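Local atomic coordinates of SGNH hydrolase-type esterase domain-containing protein (Slackia heliotrinireducens DSM 20476, PDB entry 4S1P), a protein that is probably an SGNH-type hydrolase of the GDSL-like lipase/acylhydrolase family, expected to cleave ester bonds, although its natural substrate is not known. Residues L7-S12 against V67-M72; P101-T106 against E132-A137; L144-A149 against L178-T183. One frame throughout, in Å; residues are numbered along the deposited sequence.

Contact 1: residues L7-S12 against V67-M72; sequences LMLGNS and VVMQEM
Leu7, Met8 and Leu9 pair in parallel with Val67, Val68 and Met69, joining two adjacent strands in the centre of the parallel sheet of an SGNH-hydrolase fold. Val68 serves both neighbours on the facing strand: its N donates to Leu7 O (2.7 Å) and its O accepts from Leu9 N (2.8 Å), after which Gln70 N reaches Leu9 O. Side chains then separate by face. On one, Leu9 CD1 crosses toward Val67 CG1 at 4.0 Å, beside Met69, and helix 80-96 covers Val67 and Met69. On the other, Met8 and Val68, the former a selenomethionine, run alongside each other and meet through Met8 CE and Val68 CG1.

Beyond the last of these backbone bonds, the amide of Gln70 continues the link. Gln70 OE1 receives Asn11 N at 2.9 Å in a nearly straight bond (172° at the hydrogen), while Gln70 NE2 donates to Asn11 OD1 at 2.8 Å from well above that carbonyl's plane. The two amides are turned 60° apart, and a bend at chi2 (-113°) carries the Gln70 amide to this position. NE2 also donates to Glu71 O, and OE1 is held further by Thr14 OG1, so several bonds fix the amide's rotation.

Asn11 is thereby positioned as the N-cap of the next helix, its OD1 accepting from Leu13 N as well. Its ND2 bonds Ala39 O and an unidentified bound ligand, which also takes Ser12 N. Ser12 probably belongs to a Ser-His-Asp triad with His167 and Asp164, as in relatives. A glycine suits this end of the strand, since a CB at Gly10 would collide with Gln70 OE1, which already lies 3.4 Å from Gly10 CA.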
loop_
_atom_site.group_PDB
_atom_site.type_symbol
_atom_site.label_atom_id
_atom_site.label_comp_id
_atom_site.label_asym_id
_atom_site.label_seq_id
_atom_site.Cartn_x
_atom_site.Cartn_y
_atom_site.Cartn_z
ATOM N N LEU A 7 5.584 9.845 3.602
ATOM C CA LEU A 7 5.678 8.787 4.617
ATOM C C LEU A 7 4.941 7.571 4.091
ATOM O O LEU A 7 3.788 7.689 3.702
ATOM C CB LEU A 7 5.021 9.253 5.906
ATOM C CG LEU A 7 4.988 8.255 7.051
ATOM C CD1 LEU A 7 6.375 7.797 7.471
ATOM C CD2 LEU A 7 4.209 8.876 8.221
HETATM N N MSE A 8 5.616 6.432 4.052
HETATM C CA MSE A 8 5.018 5.203 3.552
HETATM C C MSE A 8 4.892 4.191 4.665
HETATM O O MSE A 8 5.839 3.967 5.430
HETATM C CB MSE A 8 5.895 4.572 2.469
HETATM C CG MSE A 8 6.193 5.551 1.339
HETATM SE SE MSE A 8 7.086 4.607 -0.155
HETATM C CE MSE A 8 5.508 3.842 -0.989
ATOM N N LEU A 9 3.693 3.643 4.802
ATOM C CA LEU A 9 3.404 2.638 5.786
ATOM C C LEU A 9 3.094 1.337 5.052
ATOM O O LEU A 9 2.210 1.311 4.182
ATOM C CB LEU A 9 2.167 3.064 6.606
ATOM C CG LEU A 9 2.096 4.531 7.054
ATOM C CD1 LEU A 9 0.779 4.782 7.815
ATOM C CD2 LEU A 9 3.324 4.913 7.861
ATOM N N GLY A 10 3.795 0.257 5.369
ATOM C CA GLY A 10 3.586 -0.988 4.619
ATOM C C GLY A 10 4.435 -2.148 5.066
ATOM O O GLY A 10 4.895 -2.192 6.215
ATOM N N ASN A 11 4.640 -3.072 4.144
ATOM C CA ASN A 11 5.445 -4.252 4.409
ATOM C C ASN A 11 6.297 -4.552 3.192
ATOM O O ASN A 11 6.693 -3.604 2.494
ATOM C CB ASN A 11 4.581 -5.379 4.945
ATOM C CG ASN A 11 3.600 -5.914 3.944
ATOM O OD1 ASN A 11 3.721 -5.755 2.724
ATOM N ND2 ASN A 11 2.603 -6.602 4.470
ATOM N N SER A 12 6.687 -5.809 2.944
ATOM C CA SER A 12 7.588 -6.050 1.822
ATOM C C SER A 12 6.996 -5.670 0.459
ATOM O O SER A 12 7.754 -5.431 -0.478
ATOM C CB SER A 12 8.111 -7.495 1.823
ATOM O OG SER A 12 7.140 -8.340 1.309
ATOM N N VAL A 67 0.858 10.646 2.907
ATOM C CA VAL A 67 1.028 9.442 3.707
ATOM C C VAL A 67 0.466 8.284 2.892
ATOM O O VAL A 67 -0.720 8.279 2.557
ATOM C CB VAL A 67 0.329 9.505 5.057
ATOM C CG1 VAL A 67 0.506 8.195 5.817
ATOM C CG2 VAL A 67 0.871 10.676 5.881
ATOM N N VAL A 68 1.351 7.350 2.506
ATOM C CA VAL A 68 0.949 6.206 1.656
ATOM C C VAL A 68 0.677 5.007 2.563
ATOM O O VAL A 68 1.491 4.693 3.428
ATOM C CB VAL A 68 2.042 5.851 0.652
ATOM C CG1 VAL A 68 1.644 4.670 -0.212
ATOM C CG2 VAL A 68 2.364 7.053 -0.211
HETATM N N MSE A 69 -0.461 4.338 2.339
HETATM C CA MSE A 69 -0.891 3.270 3.191
HETATM C C MSE A 69 -1.023 1.987 2.405
HETATM O O MSE A 69 -1.807 1.927 1.447
HETATM C CB MSE A 69 -2.257 3.587 3.819
HETATM C CG MSE A 69 -2.230 4.902 4.600
HETATM SE SE MSE A 69 -4.011 5.590 5.016
HETATM C CE MSE A 69 -4.541 5.898 3.139
ATOM N N GLN A 70 -0.260 0.955 2.798
ATOM C CA GLN A 70 -0.310 -0.352 2.140
ATOM C C GLN A 70 -0.608 -1.447 3.158
ATOM O O GLN A 70 0.148 -1.635 4.094
ATOM C CB GLN A 70 1.037 -0.638 1.443
ATOM C CG GLN A 70 1.107 -1.994 0.742
ATOM C CD GLN A 70 2.077 -2.943 1.398
ATOM O OE1 GLN A 70 3.239 -2.611 1.628
ATOM N NE2 GLN A 70 1.609 -4.138 1.712
ATOM N N GLU A 71 -1.713 -2.169 2.922
ATOM C CA GLU A 71 -2.140 -3.231 3.793
ATOM C C GLU A 71 -1.490 -4.559 3.412
ATOM O O GLU A 71 -1.112 -4.792 2.264
ATOM C CB GLU A 71 -3.662 -3.383 3.697
ATOM C CG GLU A 71 -4.319 -4.461 4.578
ATOM C CD GLU A 71 -4.106 -4.208 6.070
ATOM O OE1 GLU A 71 -2.950 -4.333 6.554
ATOM O OE2 GLU A 71 -5.101 -3.873 6.770
HETATM N N MSE A 72 -1.377 -5.427 4.412
HETATM C CA MSE A 72 -1.011 -6.831 4.206
HETATM C C MSE A 72 -1.771 -7.335 2.992
HETATM O O MSE A 72 -2.954 -7.073 2.833
HETATM C CB MSE A 72 -1.304 -7.589 5.509
HETATM C CG MSE A 72 -0.676 -8.986 5.544
HETATM SE SE MSE A 72 -1.930 -10.277 4.749
HETATM C CE MSE A 72 -3.393 -10.153 6.061
#

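Contact 2: residues P101-T106 against E132-A137; sequences PVIYGT and EAFAQA
Strand 101-105 and helix 132-137 run almost exactly antiparallel, at 172° with axes 9.7 Å apart, and come closest at Gly105 and Phe134, whose CA atoms are 6.4 Å apart. The Gly105 CA sits over the centre of the Phe134 ring, 3.8 Å from the centroid and 9° off the normal, in a CH-pi contact made by backbone rather than by a side chain. Farther along the ring, CE2 meets Thr106 O at 3.4 Å, approached obliquely, and CZ comes within 3.5 Å of Thr106 N, so the ring follows the chain as it leaves the sheet.

Ile103 divides its two branches between two helix residues one turn apart. With CG1 anti to the carbonyl carbon (chi1 -68°), CG2 is directed to Phe134 CD1, and CD1 continues to Ala137 CB at 3.9 Å. Shortening Phe134 to an alanine is likely to leave Gly105 CA without the ring over it and open a gap beside Ile103 CG2. Tyr83 of helix 80-96 packs on both Ile103 and Ala137. Tyr104 projects from the other face of the sheet, where its OH bonds Leu13 O.

With no hydrogen bond across it, the contact illustrates a helix packed on a sheet through apolar and CH-pi contacts. Strand 100-105, helix 123-141 and the adjoining parallel strand 144-147 form a beta-alpha-beta crossover, the recurring unit of alpha/beta/alpha folds such as that of SGNH hydrolases.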
loop_
_atom_site.group_PDB
_atom_site.type_symbol
_atom_site.label_atom_id
_atom_site.label_comp_id
_atom_site.label_asym_id
_atom_site.label_seq_id
_atom_site.Cartn_x
_atom_site.Cartn_y
_atom_site.Cartn_z
ATOM N N PRO A 101 -3.664 11.615 2.364
ATOM C CA PRO A 101 -3.532 10.157 2.389
ATOM C C PRO A 101 -3.635 9.561 0.988
ATOM O O PRO A 101 -4.377 10.052 0.135
ATOM C CB PRO A 101 -4.676 9.706 3.294
ATOM C CG PRO A 101 -5.656 10.825 3.297
ATOM C CD PRO A 101 -4.888 12.091 3.038
ATOM N N VAL A 102 -2.869 8.486 0.782
ATOM C CA VAL A 102 -2.800 7.777 -0.494
ATOM C C VAL A 102 -2.904 6.287 -0.211
ATOM O O VAL A 102 -2.148 5.783 0.613
ATOM C CB VAL A 102 -1.468 8.076 -1.233
ATOM C CG1 VAL A 102 -1.335 7.276 -2.510
ATOM C CG2 VAL A 102 -1.349 9.567 -1.529
ATOM N N ILE A 103 -3.816 5.599 -0.892
ATOM C CA ILE A 103 -3.896 4.171 -0.781
ATOM C C ILE A 103 -2.982 3.548 -1.841
ATOM O O ILE A 103 -3.137 3.822 -3.035
ATOM C CB ILE A 103 -5.337 3.670 -0.986
ATOM C CG1 ILE A 103 -6.217 4.116 0.190
ATOM C CG2 ILE A 103 -5.378 2.157 -1.197
ATOM C CD1 ILE A 103 -7.683 4.072 -0.141
ATOM N N TYR A 104 -2.049 2.698 -1.410
ATOM C CA TYR A 104 -1.239 1.885 -2.335
ATOM C C TYR A 104 -2.122 0.652 -2.590
ATOM O O TYR A 104 -2.156 -0.293 -1.784
ATOM C CB TYR A 104 0.096 1.586 -1.695
ATOM C CG TYR A 104 1.041 0.606 -2.413
ATOM C CD1 TYR A 104 0.748 0.009 -3.643
ATOM C CD2 TYR A 104 2.240 0.298 -1.830
ATOM C CE1 TYR A 104 1.625 -0.933 -4.215
ATOM C CE2 TYR A 104 3.109 -0.621 -2.371
ATOM C CZ TYR A 104 2.815 -1.228 -3.574
ATOM O OH TYR A 104 3.664 -2.168 -4.102
ATOM N N GLY A 105 -2.902 0.709 -3.670
ATOM C CA GLY A 105 -3.797 -0.394 -4.001
ATOM C C GLY A 105 -2.931 -1.504 -4.590
ATOM O O GLY A 105 -2.213 -1.295 -5.555
ATOM N N THR A 106 -2.975 -2.671 -4.012
ATOM C CA THR A 106 -2.225 -3.801 -4.508
ATOM C C THR A 106 -3.150 -4.765 -5.296
ATOM O O THR A 106 -4.312 -4.493 -5.583
ATOM C CB THR A 106 -1.496 -4.510 -3.349
ATOM O OG1 THR A 106 -2.453 -5.112 -2.449
ATOM C CG2 THR A 106 -0.587 -3.541 -2.554
ATOM N N GLU A 132 -13.089 -3.847 -4.666
ATOM C CA GLU A 132 -14.174 -3.220 -3.904
ATOM C C GLU A 132 -13.667 -2.540 -2.631
ATOM O O GLU A 132 -14.101 -1.424 -2.250
ATOM C CB GLU A 132 -15.263 -4.240 -3.522
ATOM C CG GLU A 132 -16.152 -4.625 -4.700
ATOM C CD GLU A 132 -17.274 -5.566 -4.306
ATOM O OE1 GLU A 132 -17.616 -5.620 -3.097
ATOM O OE2 GLU A 132 -17.812 -6.256 -5.201
ATOM N N ALA A 133 -12.762 -3.231 -1.929
ATOM C CA ALA A 133 -12.172 -2.673 -0.700
ATOM C C ALA A 133 -11.451 -1.366 -0.952
ATOM O O ALA A 133 -11.630 -0.390 -0.205
ATOM C CB ALA A 133 -11.228 -3.652 -0.046
ATOM N N PHE A 134 -10.620 -1.316 -2.001
ATOM C CA PHE A 134 -9.896 -0.089 -2.254
ATOM C C PHE A 134 -10.804 1.041 -2.715
ATOM O O PHE A 134 -10.620 2.189 -2.310
ATOM C CB PHE A 134 -8.792 -0.327 -3.294
ATOM C CG PHE A 134 -7.724 -1.312 -2.818
ATOM C CD1 PHE A 134 -7.145 -1.186 -1.556
ATOM C CD2 PHE A 134 -7.292 -2.334 -3.639
ATOM C CE1 PHE A 134 -6.186 -2.062 -1.122
ATOM C CE2 PHE A 134 -6.299 -3.215 -3.200
ATOM C CZ PHE A 134 -5.768 -3.074 -1.948
ATOM N N ALA A 135 -11.784 0.712 -3.546
ATOM C CA ALA A 135 -12.688 1.746 -4.041
ATOM C C ALA A 135 -13.493 2.355 -2.896
ATOM O O ALA A 135 -13.663 3.592 -2.806
ATOM C CB ALA A 135 -13.608 1.152 -5.089
ATOM N N GLN A 136 -13.996 1.498 -2.007
ATOM C CA GLN A 136 -14.787 1.973 -0.894
ATOM C C GLN A 136 -13.925 2.782 0.086
ATOM O O GLN A 136 -14.346 3.821 0.591
ATOM C CB GLN A 136 -15.475 0.824 -0.171
ATOM C CG GLN A 136 -16.565 1.331 0.772
ATOM C CD GLN A 136 -17.695 2.065 0.029
ATOM O OE1 GLN A 136 -18.306 1.512 -0.887
ATOM N NE2 GLN A 136 -17.965 3.312 0.418
ATOM N N ALA A 137 -12.681 2.349 0.310
ATOM C CA ALA A 137 -11.825 3.048 1.262
ATOM C C ALA A 137 -11.402 4.413 0.714
ATOM O O ALA A 137 -11.374 5.402 1.473
ATOM C CB ALA A 137 -10.629 2.173 1.614
#

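Contact 3: residues L144-A149 against L178-T183; sequences LLADVA and LVLAET
The methyl group of Ala146 is a small bump set into a hollow on helix 170-184 lined by Val179, Leu180 and Thr183. Leu180 CD2 presses on Ala146 CB at 3.5 Å, Thr183 OG1 at 3.4 Å, and Val179 CG1 completes the hollow at 4.0 Å. Small size matters here: strand 144-147 and the helix segment lie 7.6 Å apart by their axes, at 154°.

Bumps from the helix interlock in turn. Val179 CG1, anti to its own N (chi1 174°), slots between Ala146 and Val148, touching Val148 CG2 at 3.9 Å. A turn later, Thr183 CG2 lies against Leu144 CB at 3.7 Å, at the other end of the strand. Leu180 also packs on Met19 and Leu23 of helix 19-27, joining the two helices on this face.

Asp147 points its side chain away from the helix, where OD1 caps Ala150 N at the start of the next helix. No hydrogen bond links the two segments. Thr183 is the only polar side chain from the helix segment to touch the strand, and its OG1 lies 2.9 Å from Val179 O within its own helix; the helix therefore covers the sheet's edge strand mainly by van der Waals packing.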
loop_
_atom_site.group_PDB
_atom_site.type_symbol
_atom_site.label_atom_id
_atom_site.label_comp_id
_atom_site.label_asym_id
_atom_site.label_seq_id
_atom_site.Cartn_x
_atom_site.Cartn_y
_atom_site.Cartn_z
ATOM N N LEU A 144 -6.354 9.409 -2.047
ATOM C CA LEU A 144 -6.099 9.165 -3.427
ATOM C C LEU A 144 -5.777 7.676 -3.596
ATOM O O LEU A 144 -5.114 7.099 -2.779
ATOM C CB LEU A 144 -4.880 9.961 -3.884
ATOM C CG LEU A 144 -4.957 11.457 -3.695
ATOM C CD1 LEU A 144 -3.653 12.085 -4.177
ATOM C CD2 LEU A 144 -6.178 11.980 -4.460
ATOM N N LEU A 145 -6.250 7.060 -4.655
ATOM C CA LEU A 145 -5.981 5.645 -4.908
ATOM C C LEU A 145 -4.923 5.497 -5.971
ATOM O O LEU A 145 -5.130 5.924 -7.114
ATOM C CB LEU A 145 -7.238 4.897 -5.349
ATOM C CG LEU A 145 -7.022 3.420 -5.666
ATOM C CD1 LEU A 145 -6.503 2.629 -4.475
ATOM C CD2 LEU A 145 -8.313 2.785 -6.164
ATOM N N ALA A 146 -3.816 4.864 -5.598
ATOM C CA ALA A 146 -2.819 4.406 -6.568
ATOM C C ALA A 146 -3.180 2.960 -6.904
ATOM O O ALA A 146 -2.892 2.067 -6.107
ATOM C CB ALA A 146 -1.432 4.532 -5.965
ATOM N N ASP A 147 -3.883 2.763 -8.032
ATOM C CA ASP A 147 -4.457 1.481 -8.381
ATOM C C ASP A 147 -3.427 0.680 -9.137
ATOM O O ASP A 147 -3.360 0.739 -10.352
ATOM C CB ASP A 147 -5.724 1.717 -9.191
ATOM C CG ASP A 147 -6.483 0.446 -9.544
ATOM O OD1 ASP A 147 -5.944 -0.654 -9.324
ATOM O OD2 ASP A 147 -7.621 0.540 -10.063
ATOM N N VAL A 148 -2.630 -0.101 -8.416
ATOM C CA VAL A 148 -1.611 -0.892 -9.082
ATOM C C VAL A 148 -2.214 -2.178 -9.672
ATOM O O VAL A 148 -1.665 -2.761 -10.607
ATOM C CB VAL A 148 -0.394 -1.140 -8.163
ATOM C CG1 VAL A 148 0.730 -1.831 -8.936
ATOM C CG2 VAL A 148 0.115 0.180 -7.566
ATOM N N ALA A 149 -3.344 -2.637 -9.148
ATOM C CA ALA A 149 -3.975 -3.824 -9.700
ATOM C C ALA A 149 -4.318 -3.653 -11.165
ATOM O O ALA A 149 -4.224 -4.612 -11.936
ATOM C CB ALA A 149 -5.215 -4.192 -8.922
ATOM N N LEU A 178 5.809 3.753 -10.426
ATOM C CA LEU A 178 5.301 4.655 -11.474
ATOM C C LEU A 178 3.846 5.048 -11.222
ATOM O O LEU A 178 3.456 6.213 -11.378
ATOM C CB LEU A 178 5.449 4.025 -12.864
ATOM C CG LEU A 178 6.871 3.886 -13.381
ATOM C CD1 LEU A 178 6.832 2.952 -14.574
ATOM C CD2 LEU A 178 7.496 5.232 -13.712
ATOM N N VAL A 179 3.042 4.088 -10.768
ATOM C CA VAL A 179 1.661 4.386 -10.449
ATOM C C VAL A 179 1.549 5.360 -9.253
ATOM O O VAL A 179 0.781 6.312 -9.248
ATOM C CB VAL A 179 0.887 3.069 -10.177
ATOM C CG1 VAL A 179 -0.519 3.354 -9.699
ATOM C CG2 VAL A 179 0.815 2.190 -11.439
ATOM N N LEU A 180 2.317 5.077 -8.211
ATOM C CA LEU A 180 2.341 5.944 -7.044
ATOM C C LEU A 180 2.826 7.348 -7.421
ATOM O O LEU A 180 2.247 8.335 -6.982
ATOM C CB LEU A 180 3.197 5.351 -5.914
ATOM C CG LEU A 180 2.560 4.190 -5.168
ATOM C CD1 LEU A 180 3.624 3.299 -4.528
ATOM C CD2 LEU A 180 1.566 4.687 -4.138
ATOM N N ALA A 181 3.871 7.431 -8.242
ATOM C CA ALA A 181 4.388 8.725 -8.679
ATOM C C ALA A 181 3.336 9.515 -9.471
ATOM O O ALA A 181 3.199 10.721 -9.311
ATOM C CB ALA A 181 5.651 8.521 -9.500
ATOM N N GLU A 182 2.595 8.833 -10.335
ATOM C CA GLU A 182 1.524 9.472 -11.094
ATOM C C GLU A 182 0.438 10.014 -10.180
ATOM O O GLU A 182 -0.068 11.141 -10.363
ATOM C CB GLU A 182 0.913 8.531 -12.150
ATOM C CG GLU A 182 -0.225 9.180 -12.922
ATOM C CD GLU A 182 -0.297 8.737 -14.367
ATOM O OE1 GLU A 182 -0.711 9.561 -15.213
ATOM O OE2 GLU A 182 0.067 7.581 -14.664
ATOM N N THR A 183 0.110 9.220 -9.174
ATOM C CA THR A 183 -0.913 9.594 -8.218
ATOM C C THR A 183 -0.523 10.865 -7.413
ATOM O O THR A 183 -1.364 11.762 -7.184
ATOM C CB THR A 183 -1.217 8.388 -7.286
ATOM O OG1 THR A 183 -1.636 7.259 -8.060
ATOM C CG2 THR A 183 -2.305 8.704 -6.295
#

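From the N terminus, contact 1 closes first: 54 residues leave strand 4-10 and return at its neighbour, strand 66-69. Contact 2 then spans 25 residues, bringing helix 123-141 back over strand 100-105, and contact 3 spans 28, folding helix 170-184 onto strand 144-147. The three follow in series; none encloses or crosses another. The sheet unites them: Met69 N and Val102 O join contacts 1 and 2, and Gly105 N and Ala146 O join contacts 2 and 3. Helices 123-141 and 170-184 cover opposite faces, and Leu180 of contact 3 reaches Met8 and Val68 of contact 1, connecting the C-terminal helix with the central strands.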